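Local structure of cGAS/DncV-like nucleotidyltransferase in E. coli homolog (Elizabethkingia meningoseptica ATCC 13253 = NBRC 12535, 6E0O) at residues A[193-196]-A[197-201]; A[241-244]-A[245-249]; A[202-206]-A[207-211]; A[224-227]-A[228-232]; A[256-259]-A[260-264]. The protein synthesises cyclic dinucleotide second messengers from nucleoside triphosphates, very probably with magnesium, as the signalling enzyme of a CBASS antiphage defence system. All coordinates share one frame; numbering follows the deposited sequence.

Contact 1: residues A[193-196]-A[197-201]; sequences VRIL and KVVNY
In Lys197, CG stands beside the backbone N and opposite the carbonyl carbon (chi1 -71°), which lays the start of the chain against the preceding helical turn. CG comes 3.3 Å from Val193 O, and CD lies 4.0 Å from Val193 CG1. That branch of Val193 runs alongside the lysine chain in the same direction. The lysine chain then bends at chi3 (67°) and carries NZ away from the helix. NZ is hydrogen-bonded to Thr54 O, to Ser216 OG and to a modified group of the bound ligand. These partners fit the probable role of Lys197 in nucleotide binding.

On another side of the helix the CG2 methyls of Ile195 and Val199 make a loose apolar contact at 4.4 Å. CG2 of Val199 sits closer to the carbonyl oxygen, 3.4 Å from Ile195 O. Four successive i to i+4 hydrogen bonds fix this spacing. Lys197 N to Val193 O and Asn200 N to Leu196 O are both 2.8 Å long.

The segment is the middle of helix 188-205 and is largely buried. Val193 and Leu196 pack on helix 216-224. Val199 and Asn200 meet helix 275-289, and Ile195 and Val198 rest on Trp11 of helix 5-11.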
# COMPACT_ATOMS: atom_id res chain seq x y z
N VAL A 193 -1.95 3.96 11.37
CA VAL A 193 -1.33 3.06 10.39
C VAL A 193 0.18 3.23 10.42
O VAL A 193 0.94 2.25 10.44
CB VAL A 193 -1.89 3.32 8.98
CG1 VAL A 193 -1.04 2.62 7.92
CG2 VAL A 193 -3.34 2.88 8.88
N ARG A 194 0.64 4.48 10.39
CA ARG A 194 2.08 4.73 10.38
C ARG A 194 2.75 4.19 11.64
O ARG A 194 3.82 3.57 11.56
CB ARG A 194 2.37 6.21 10.17
CG ARG A 194 1.94 6.69 8.80
CD ARG A 194 2.33 8.16 8.60
NE ARG A 194 1.45 8.82 7.64
CZ ARG A 194 0.64 9.84 7.92
NH1 ARG A 194 0.57 10.36 9.14
NH2 ARG A 194 -0.12 10.34 6.96
N ILE A 195 2.14 4.41 12.81
CA ILE A 195 2.73 3.87 14.04
C ILE A 195 2.86 2.35 13.94
O ILE A 195 3.90 1.78 14.29
CB ILE A 195 1.90 4.27 15.27
CG1 ILE A 195 2.03 5.76 15.56
CG2 ILE A 195 2.33 3.44 16.48
CD1 ILE A 195 0.99 6.28 16.53
N LEU A 196 1.81 1.68 13.49
CA LEU A 196 1.85 0.23 13.41
C LEU A 196 2.84 -0.26 12.35
O LEU A 196 3.43 -1.33 12.52
CB LEU A 196 0.44 -0.33 13.18
CG LEU A 196 -0.47 -0.17 14.40
CD1 LEU A 196 -1.89 -0.59 14.03
CD2 LEU A 196 -0.01 -0.98 15.60
N LYS A 197 3.03 0.50 11.27
CA LYS A 197 4.09 0.16 10.31
C LYS A 197 5.47 0.29 10.95
O LYS A 197 6.36 -0.54 10.71
CB LYS A 197 3.97 1.02 9.05
CG LYS A 197 2.76 0.65 8.17
CD LYS A 197 2.65 1.52 6.93
CE LYS A 197 3.78 1.29 5.95
NZ LYS A 197 3.50 1.96 4.65
N VAL A 198 5.68 1.34 11.75
CA VAL A 198 6.95 1.47 12.47
C VAL A 198 7.17 0.27 13.38
O VAL A 198 8.26 -0.32 13.41
CB VAL A 198 6.97 2.78 13.27
CG1 VAL A 198 8.12 2.77 14.28
CG2 VAL A 198 7.09 3.97 12.34
N VAL A 199 6.14 -0.11 14.14
CA VAL A 199 6.28 -1.26 15.03
C VAL A 199 6.55 -2.53 14.23
O VAL A 199 7.37 -3.37 14.63
CB VAL A 199 5.05 -1.38 15.95
CG1 VAL A 199 5.14 -2.64 16.79
CG2 VAL A 199 4.93 -0.15 16.84
N ASN A 200 5.85 -2.70 13.11
CA ASN A 200 6.10 -3.85 12.24
C ASN A 200 7.58 -3.93 11.84
O ASN A 200 8.21 -4.98 11.96
CB ASN A 200 5.20 -3.75 11.00
CG ASN A 200 5.24 -4.98 10.13
OD1 ASN A 200 5.37 -6.10 10.61
ND2 ASN A 200 5.13 -4.77 8.83
N TYR A 201 8.15 -2.83 11.34
CA TYR A 201 9.55 -2.86 10.92
C TYR A 201 10.47 -3.17 12.09
O TYR A 201 11.47 -3.89 11.94
CB TYR A 201 9.94 -1.53 10.28
CG TYR A 201 9.32 -1.30 8.92
CD1 TYR A 201 9.33 -2.29 7.94
CD2 TYR A 201 8.73 -0.08 8.60
CE1 TYR A 201 8.76 -2.08 6.70
CE2 TYR A 201 8.17 0.14 7.36
CZ TYR A 201 8.18 -0.86 6.42
OH TYR A 201 7.61 -0.64 5.19

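Contact 2: residues A[241-244]-A[245-249]; sequences RNVI and VKIYE
Arg241 meets Val245 one turn on, by backbone and side chain. Its carbonyl O accepts from Val245 N at 2.9 Å, with a nearly straight N-H...O angle of 170°. The arginine chain is extended, and its NH1 comes 4.2 Å from Val245 CG2. The methyl approaches the guanidinium obliquely. NH2 is hydrogen-bonded to the O of Gln292, the last residue of the chain.

Asn242 uses its backbone O to hold Lys246 N, also at 2.9 Å. Its side chain leaves the helix, and ND2 bonds to Gln230 O. Lys246 forms a salt bridge with Asp250, one turn on in the same helix.

Val243 makes the main apolar contact. Its CG1 touches Ile247 CD1 at 3.8 Å, and the two branches run alongside each other. Ile247 CG1 is placed beside its own backbone N (chi1 -64°), a torsion that lays the branch along the previous turn, with CD1 3.5 Å from Val243 O. The same oxygen accepts from Ile247 N.

Ile244 O closes the series by accepting from Tyr248 N at 2.9 Å. Tyr248 CB packs 3.2 Å from that oxygen, while the ring is carried away to Leu279. Ile244 and Ile247 face helix 275-289, on Leu289 and Met282. The repeated i to i+4 bonds and aligned apolar branches are those of a regular amphipathic alpha helix, here the middle of helix 236-252.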
# COMPACT_ATOMS: atom_id res chain seq x y z
N ARG A 241 -4.15 2.32 21.86
CA ARG A 241 -4.71 1.26 22.68
C ARG A 241 -6.05 0.80 22.14
O ARG A 241 -6.29 -0.41 21.96
CB ARG A 241 -4.87 1.74 24.12
CG ARG A 241 -5.21 0.63 25.08
CD ARG A 241 -5.55 1.19 26.45
NE ARG A 241 -5.48 0.15 27.48
CZ ARG A 241 -6.46 -0.69 27.77
NH1 ARG A 241 -7.62 -0.61 27.12
NH2 ARG A 241 -6.29 -1.60 28.72
N ASN A 242 -6.94 1.75 21.84
CA ASN A 242 -8.26 1.39 21.31
C ASN A 242 -8.14 0.61 20.01
O ASN A 242 -8.87 -0.37 19.80
CB ASN A 242 -9.08 2.65 21.03
CG ASN A 242 -9.57 3.34 22.26
OD1 ASN A 242 -9.48 2.82 23.38
ND2 ASN A 242 -10.12 4.53 22.07
N VAL A 243 -7.25 1.04 19.11
CA VAL A 243 -7.08 0.39 17.82
C VAL A 243 -6.63 -1.05 18.00
O VAL A 243 -7.19 -1.98 17.40
CB VAL A 243 -6.09 1.19 16.96
CG1 VAL A 243 -5.59 0.37 15.77
CG2 VAL A 243 -6.73 2.47 16.45
N ILE A 244 -5.59 -1.26 18.81
CA ILE A 244 -5.05 -2.60 18.99
C ILE A 244 -6.09 -3.51 19.63
O ILE A 244 -6.32 -4.64 19.18
CB ILE A 244 -3.73 -2.57 19.78
CG1 ILE A 244 -2.66 -1.82 18.98
CG2 ILE A 244 -3.29 -3.97 20.14
CD1 ILE A 244 -1.38 -1.51 19.75
N VAL A 245 -6.73 -3.03 20.71
CA VAL A 245 -7.72 -3.85 21.40
C VAL A 245 -8.88 -4.20 20.46
O VAL A 245 -9.35 -5.34 20.43
CB VAL A 245 -8.22 -3.14 22.67
CG1 VAL A 245 -9.42 -3.89 23.26
CG2 VAL A 245 -7.11 -3.02 23.69
N LYS A 246 -9.35 -3.22 19.69
CA LYS A 246 -10.49 -3.48 18.81
C LYS A 246 -10.16 -4.53 17.76
O LYS A 246 -10.94 -5.46 17.53
CB LYS A 246 -10.95 -2.18 18.15
CG LYS A 246 -12.11 -2.34 17.18
CD LYS A 246 -13.33 -2.99 17.80
CE LYS A 246 -14.54 -2.92 16.87
NZ LYS A 246 -15.58 -3.94 17.23
N ILE A 247 -9.00 -4.40 17.09
CA ILE A 247 -8.64 -5.38 16.07
C ILE A 247 -8.46 -6.75 16.70
O ILE A 247 -8.96 -7.76 16.20
CB ILE A 247 -7.38 -4.93 15.31
CG1 ILE A 247 -7.65 -3.64 14.54
CG2 ILE A 247 -6.91 -6.03 14.36
CD1 ILE A 247 -6.39 -2.92 14.08
N TYR A 248 -7.74 -6.81 17.82
CA TYR A 248 -7.50 -8.07 18.52
C TYR A 248 -8.81 -8.76 18.85
O TYR A 248 -9.00 -9.94 18.53
CB TYR A 248 -6.69 -7.73 19.77
CG TYR A 248 -6.26 -8.83 20.71
CD1 TYR A 248 -7.10 -9.27 21.71
CD2 TYR A 248 -4.97 -9.33 20.67
CE1 TYR A 248 -6.69 -10.23 22.62
CE2 TYR A 248 -4.55 -10.27 21.58
CZ TYR A 248 -5.41 -10.72 22.55
OH TYR A 248 -4.97 -11.65 23.47
N GLU A 249 -9.74 -8.03 19.47
CA GLU A 249 -11.01 -8.63 19.84
C GLU A 249 -11.81 -9.02 18.60
O GLU A 249 -12.42 -10.10 18.56
CB GLU A 249 -11.80 -7.67 20.74
CG GLU A 249 -11.17 -7.49 22.11
CD GLU A 249 -11.99 -6.63 23.05
OE1 GLU A 249 -13.06 -6.15 22.63
OE2 GLU A 249 -11.55 -6.43 24.20

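Contact 3: residues A[202-206]-A[207-211]; sequences RLIDD and GEIAD
Ile204 O is gripped by two donors, Gly207 N at 2.9 Å and a water at 2.8 Å. Gly207 N sits well above the carbonyl plane. The same water also donates to Ile209 O at 2.7 Å, so it links the end of the helix to the chain that leaves it. Leu203 O accepts from Glu208 N at 2.8 Å, a 6-to-1 bond that closes the last turn. Gly207, with phi 75°, is where the chain leaves the helical path, and this lets the N-H groups of residues 207 and 208 turn back to the last turn.

The apolar part lies beside the turn. The chi1 of 65° in Ile209 folds CG1 in over its own backbone and sends CD1 back to Leu203 CB at 3.7 Å. Ile209 CG1 also meets Ile204 CG1 at 3.9 Å, the side chains crossing at a slant. Further on, Ile204 CG2 packs 3.7 Å from Asp211 CB.

Glu208 lays CB and CG against Leu203 CD2, while its carboxylate forms a salt bridge with Lys284 of helix 275-289. Leu203 and Ile209 pack on Lys284 as well. The two backbone bonds and the positive-phi glycine make this a Schellman motif at the C-terminus of helix 188-205.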
# COMPACT_ATOMS: atom_id res chain seq x y z
N ARG A 202 10.17 -2.62 13.28
CA ARG A 202 10.99 -2.90 14.45
C ARG A 202 10.91 -4.37 14.84
O ARG A 202 11.94 -4.98 15.15
CB ARG A 202 10.55 -2.01 15.62
CG ARG A 202 10.99 -0.58 15.45
CD ARG A 202 10.28 0.35 16.43
NE ARG A 202 10.93 1.65 16.45
CZ ARG A 202 11.69 2.10 17.45
NH1 ARG A 202 11.89 1.38 18.54
NH2 ARG A 202 12.24 3.30 17.36
N LEU A 203 9.71 -4.95 14.82
CA LEU A 203 9.56 -6.36 15.15
C LEU A 203 10.26 -7.24 14.13
O LEU A 203 10.86 -8.26 14.49
CB LEU A 203 8.08 -6.70 15.24
CG LEU A 203 7.31 -6.08 16.41
CD1 LEU A 203 5.82 -6.30 16.20
CD2 LEU A 203 7.76 -6.67 17.73
N ILE A 204 10.21 -6.86 12.85
CA ILE A 204 10.93 -7.61 11.83
C ILE A 204 12.43 -7.52 12.07
O ILE A 204 13.15 -8.52 12.05
CB ILE A 204 10.56 -7.11 10.42
CG1 ILE A 204 9.09 -7.39 10.12
CG2 ILE A 204 11.46 -7.74 9.35
CD1 ILE A 204 8.57 -6.65 8.90
N ASP A 205 12.93 -6.30 12.31
CA ASP A 205 14.36 -6.11 12.53
C ASP A 205 14.85 -6.88 13.74
O ASP A 205 15.98 -7.40 13.75
CB ASP A 205 14.67 -4.62 12.70
CG ASP A 205 14.56 -3.85 11.40
OD1 ASP A 205 14.41 -4.49 10.34
OD2 ASP A 205 14.62 -2.60 11.45
N ASP A 206 14.02 -6.98 14.78
CA ASP A 206 14.36 -7.71 15.99
C ASP A 206 14.22 -9.21 15.83
O ASP A 206 14.57 -9.95 16.76
CB ASP A 206 13.44 -7.28 17.14
CG ASP A 206 13.73 -5.88 17.64
OD1 ASP A 206 14.82 -5.34 17.35
OD2 ASP A 206 12.86 -5.32 18.35
N GLY A 207 13.70 -9.68 14.70
CA GLY A 207 13.46 -11.10 14.51
C GLY A 207 12.27 -11.64 15.25
O GLY A 207 12.15 -12.85 15.41
N GLU A 208 11.37 -10.77 15.72
CA GLU A 208 10.24 -11.21 16.51
C GLU A 208 9.09 -11.72 15.65
O GLU A 208 8.31 -12.55 16.10
CB GLU A 208 9.77 -10.05 17.39
CG GLU A 208 8.73 -10.42 18.41
CD GLU A 208 9.28 -11.34 19.48
OE1 GLU A 208 10.50 -11.33 19.71
OE2 GLU A 208 8.48 -12.09 20.08
N ILE A 209 8.97 -11.21 14.42
CA ILE A 209 7.97 -11.68 13.47
C ILE A 209 8.65 -11.80 12.11
O ILE A 209 9.67 -11.17 11.83
CB ILE A 209 6.73 -10.76 13.37
CG1 ILE A 209 7.12 -9.39 12.81
CG2 ILE A 209 6.05 -10.65 14.73
CD1 ILE A 209 5.96 -8.42 12.70
N ALA A 210 8.06 -12.63 11.25
CA ALA A 210 8.55 -12.77 9.89
C ALA A 210 8.24 -11.51 9.10
O ALA A 210 7.29 -10.78 9.40
CB ALA A 210 7.87 -13.96 9.21
N ASP A 211 9.05 -11.25 8.08
CA ASP A 211 8.89 -10.02 7.31
C ASP A 211 7.62 -10.03 6.47
O ASP A 211 7.33 -9.00 5.85
CB ASP A 211 10.13 -9.72 6.46
CG ASP A 211 10.40 -10.76 5.41
OD1 ASP A 211 9.61 -11.72 5.28
OD2 ASP A 211 11.41 -10.62 4.70
O HOH W 1 12.33 -11.06 11.18

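Contact 4: residues A[224-227]-A[228-232]; sequences YNVP and NNQFI
The Phe231 ring turns its edge to the backbone of residues 226 and 227. Val226 O lies near the ring plane, 3.5 Å from CE1. Pro227 O is also at the edge, 3.5 Å from CD1. The C-H at CE1 points at Val226 O, while Pro227 O lies beside both CD1 and CE1; such edge contacts are probably mildly favourable. CE1 also reaches Val226 CG1 at 3.8 Å. CG of Phe231 stands opposite the carbonyl carbon (chi1 -63°), which brings the ring edge back to residues 226 and 227. Elsewhere the ring meets Lys181, Thr185, Leu188 and Met192, so it is buried between helices 171-184 and 188-205.

Pro227 O has a second role. It accepts from Gln230 N at 3.0 Å, and the donor approaches from above the carbonyl plane. Phe231 N in turn bonds to Asn228 O, so two i to i+3 bonds follow each other.

Gln230 packs by the aliphatic part of its chain. CB lies 3.6 Å from Val226 CG1, and the two side chains cross at about a right angle. CG runs alongside the proline ring, 4.1 Å from Pro227 CD. A bend at chi2 turns the amide toward Asn229, where NE2 gives a weak bond to OD1. On the same side of the proline ring, Asn229 OD1 lies 3.7 Å from Pro227 CB.

Lys181 of helix 171-184 bonds to both Val226 O and Asn228 OD1, and Asn228 ND2 to Gln184. The arrangement is that of a short 3-10 turn, residues 228-230, in the connection between helices 216-224 and 236-252.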
# COMPACT_ATOMS: atom_id res chain seq x y z
N TYR A 224 -8.49 0.39 9.17
CA TYR A 224 -9.63 0.99 8.50
C TYR A 224 -10.95 0.51 9.10
O TYR A 224 -11.93 1.25 9.11
CB TYR A 224 -9.58 0.67 6.99
CG TYR A 224 -10.72 1.30 6.22
CD1 TYR A 224 -10.66 2.64 5.87
CD2 TYR A 224 -11.86 0.59 5.88
CE1 TYR A 224 -11.71 3.24 5.20
CE2 TYR A 224 -12.90 1.18 5.21
CZ TYR A 224 -12.82 2.50 4.87
OH TYR A 224 -13.86 3.09 4.20
N ASN A 225 -10.98 -0.73 9.58
CA ASN A 225 -12.21 -1.31 10.11
C ASN A 225 -12.46 -0.96 11.57
O ASN A 225 -13.51 -1.33 12.11
CB ASN A 225 -12.22 -2.83 9.90
CG ASN A 225 -12.50 -3.21 8.46
OD1 ASN A 225 -13.64 -3.48 8.08
ND2 ASN A 225 -11.46 -3.22 7.63
N VAL A 226 -11.55 -0.25 12.22
CA VAL A 226 -11.81 0.24 13.57
C VAL A 226 -12.78 1.39 13.48
O VAL A 226 -12.54 2.35 12.72
CB VAL A 226 -10.49 0.68 14.23
CG1 VAL A 226 -10.77 1.31 15.59
CG2 VAL A 226 -9.54 -0.49 14.36
N PRO A 227 -13.90 1.39 14.21
CA PRO A 227 -14.88 2.47 14.07
C PRO A 227 -14.28 3.83 14.38
O PRO A 227 -13.41 3.98 15.23
CB PRO A 227 -15.98 2.10 15.07
CG PRO A 227 -15.90 0.59 15.15
CD PRO A 227 -14.41 0.31 15.09
N ASN A 228 -14.78 4.84 13.66
CA ASN A 228 -14.27 6.19 13.81
C ASN A 228 -14.30 6.67 15.26
O ASN A 228 -13.42 7.45 15.66
CB ASN A 228 -15.08 7.15 12.95
CG ASN A 228 -14.73 7.07 11.48
OD1 ASN A 228 -13.86 6.30 11.07
ND2 ASN A 228 -15.41 7.87 10.68
N ASN A 229 -15.30 6.25 16.05
CA ASN A 229 -15.42 6.75 17.41
C ASN A 229 -14.37 6.17 18.36
O ASN A 229 -14.39 6.52 19.55
CB ASN A 229 -16.84 6.56 17.95
CG ASN A 229 -17.20 5.11 18.21
OD1 ASN A 229 -16.38 4.21 18.07
ND2 ASN A 229 -18.45 4.89 18.61
N GLN A 230 -13.45 5.33 17.88
CA GLN A 230 -12.33 4.87 18.69
C GLN A 230 -11.12 5.80 18.59
O GLN A 230 -10.16 5.62 19.33
CB GLN A 230 -11.89 3.47 18.23
CG GLN A 230 -12.94 2.41 18.34
CD GLN A 230 -13.28 2.11 19.77
OE1 GLN A 230 -12.40 1.88 20.60
NE2 GLN A 230 -14.57 2.11 20.09
N PHE A 231 -11.14 6.75 17.66
CA PHE A 231 -10.02 7.66 17.45
C PHE A 231 -10.27 8.92 18.27
O PHE A 231 -11.24 9.64 18.03
CB PHE A 231 -9.86 7.94 15.95
CG PHE A 231 -9.53 6.70 15.14
CD1 PHE A 231 -10.53 5.84 14.73
CD2 PHE A 231 -8.22 6.39 14.81
CE1 PHE A 231 -10.25 4.71 14.00
CE2 PHE A 231 -7.92 5.25 14.08
CZ PHE A 231 -8.94 4.41 13.67
N ILE A 232 -9.41 9.16 19.25
CA ILE A 232 -9.63 10.18 20.26
C ILE A 232 -8.73 11.36 19.94
O ILE A 232 -7.51 11.27 20.03
CB ILE A 232 -9.31 9.65 21.67
CG1 ILE A 232 -10.10 8.39 21.97
CG2 ILE A 232 -9.57 10.75 22.71
CD1 ILE A 232 -9.54 7.67 23.18

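Contact 5: residues A[256-259]-A[260-264]; sequences DYTE and VNRLF
Glu259 to Arg262 form a type I beta turn in the connection between helices 236-252 and 275-289, and Asn261 adds an Asx turn within the same loop. The backbone bonds come first. Arg262 N donates to Glu259 O at 2.9 Å and closes the turn. Glu259 N donates to Phe264 O, also at 2.9 Å, with the donor in the carbonyl plane and a nearly straight angle of 169°. This brings residues 259 and 264 together.

Side-chain bonds to the backbone follow. Thr258 OG1 donates to Glu259 O at 2.8 Å. It reaches that oxygen from the face opposite Arg262 N, so the carbonyl is held from both sides. With chi1 at 72°, Thr258 OG1 is turned toward this oxygen. Asn261 OD1 accepts from Leu263 N at 2.8 Å and, weakly, from Phe264 N.

A water donates to Thr258 OG1 and accepts from Arg262 NE, so OG1 both gives and receives a bond. Around the loop, Val260 packs on His174 and Tyr224, and Glu259 on Phe217.

Between side chains, Glu259 and Asn261 run side by side. Asn261 ND2 donates to the anti lone pair of Glu259 OE1 at 2.8 Å, with the carboxylate and amide planes 59° apart.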
# COMPACT_ATOMS: atom_id res chain seq x y z
N ASP A 256 -16.01 -9.64 10.05
CA ASP A 256 -16.01 -9.48 8.59
C ASP A 256 -15.50 -8.09 8.25
O ASP A 256 -16.27 -7.14 8.12
CB ASP A 256 -17.40 -9.72 8.02
CG ASP A 256 -17.85 -11.15 8.16
OD1 ASP A 256 -17.00 -12.05 8.01
OD2 ASP A 256 -19.05 -11.37 8.41
N TYR A 257 -14.19 -7.96 8.11
CA TYR A 257 -13.56 -6.71 7.73
C TYR A 257 -13.59 -6.54 6.22
O TYR A 257 -13.47 -7.51 5.46
CB TYR A 257 -12.10 -6.74 8.19
CG TYR A 257 -11.84 -6.32 9.63
CD1 TYR A 257 -12.85 -6.32 10.59
CD2 TYR A 257 -10.57 -5.90 10.01
CE1 TYR A 257 -12.59 -5.90 11.89
CE2 TYR A 257 -10.32 -5.48 11.29
CZ TYR A 257 -11.32 -5.48 12.22
OH TYR A 257 -11.01 -5.05 13.48
N THR A 258 -13.71 -5.30 5.78
CA THR A 258 -13.57 -4.99 4.36
C THR A 258 -12.14 -4.53 4.06
O THR A 258 -11.40 -4.09 4.95
CB THR A 258 -14.55 -3.90 3.91
OG1 THR A 258 -14.15 -2.63 4.44
CG2 THR A 258 -15.97 -4.19 4.36
N GLU A 259 -11.76 -4.60 2.79
CA GLU A 259 -10.62 -3.84 2.32
C GLU A 259 -10.96 -2.36 2.43
O GLU A 259 -12.12 -1.98 2.56
CB GLU A 259 -10.27 -4.24 0.89
CG GLU A 259 -9.78 -5.70 0.81
CD GLU A 259 -9.29 -6.14 -0.54
OE1 GLU A 259 -9.53 -5.44 -1.54
OE2 GLU A 259 -8.65 -7.21 -0.62
N VAL A 260 -9.93 -1.51 2.40
CA VAL A 260 -10.15 -0.07 2.43
C VAL A 260 -11.07 0.34 1.29
O VAL A 260 -11.88 1.25 1.44
CB VAL A 260 -8.82 0.70 2.39
CG1 VAL A 260 -9.09 2.19 2.39
CG2 VAL A 260 -7.93 0.33 3.56
N ASN A 261 -10.96 -0.33 0.14
CA ASN A 261 -11.79 0.00 -1.02
C ASN A 261 -13.27 -0.26 -0.79
O ASN A 261 -14.09 0.20 -1.59
CB ASN A 261 -11.29 -0.74 -2.27
CG ASN A 261 -11.31 -2.25 -2.12
OD1 ASN A 261 -12.27 -2.83 -1.64
ND2 ASN A 261 -10.23 -2.88 -2.54
N ARG A 262 -13.64 -0.99 0.26
CA ARG A 262 -15.03 -1.29 0.62
C ARG A 262 -15.76 -2.08 -0.45
O ARG A 262 -17.00 -2.19 -0.41
CB ARG A 262 -15.83 -0.04 1.00
CG ARG A 262 -15.51 0.47 2.38
CD ARG A 262 -16.51 1.52 2.84
NE ARG A 262 -16.63 1.52 4.30
CZ ARG A 262 -17.03 2.57 5.02
NH1 ARG A 262 -17.34 3.71 4.42
NH2 ARG A 262 -17.10 2.47 6.34
N LEU A 263 -15.04 -2.64 -1.42
CA LEU A 263 -15.65 -3.41 -2.49
C LEU A 263 -15.54 -4.90 -2.27
O LEU A 263 -16.34 -5.65 -2.83
CB LEU A 263 -14.96 -3.07 -3.82
CG LEU A 263 -15.19 -1.64 -4.31
CD1 LEU A 263 -14.18 -1.30 -5.39
CD2 LEU A 263 -16.61 -1.49 -4.84
N PHE A 264 -14.56 -5.34 -1.49
CA PHE A 264 -14.27 -6.75 -1.28
C PHE A 264 -13.87 -6.96 0.17
O PHE A 264 -13.46 -6.03 0.86
CB PHE A 264 -13.22 -7.22 -2.27
CG PHE A 264 -13.68 -7.11 -3.68
CD1 PHE A 264 -14.51 -8.08 -4.22
CD2 PHE A 264 -13.36 -6.01 -4.45
CE1 PHE A 264 -14.97 -7.98 -5.51
CE2 PHE A 264 -13.82 -5.90 -5.75
CZ PHE A 264 -14.63 -6.88 -6.28
O HOH W 2 -15.74 -0.98 6.01

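In the fold
Contacts 1 and 3 share helix 188-205, and Asn200 OD1 of contact 1 lies 3.2 Å from Ile209 CD1 of contact 3. Contact 1 holds Lys197, a probable nucleotide-binding residue whose side chain is about 7 Å from the magnesium ion. Contact 2 packs on contact 1 through Val243 CG1 and Leu196 CD1, 4.2 Å apart. Contacts 2 and 4 meet where Ile247 CG1 packs 3.7 Å from Val226 CG2. Contact 4 meets contact 5 where Asn225 ND2 lies 2.8 Å from Thr258 O. The nearest atom of contact 5 is about 8 Å from the bound nucleic acid, against about 20 Å for contact 2.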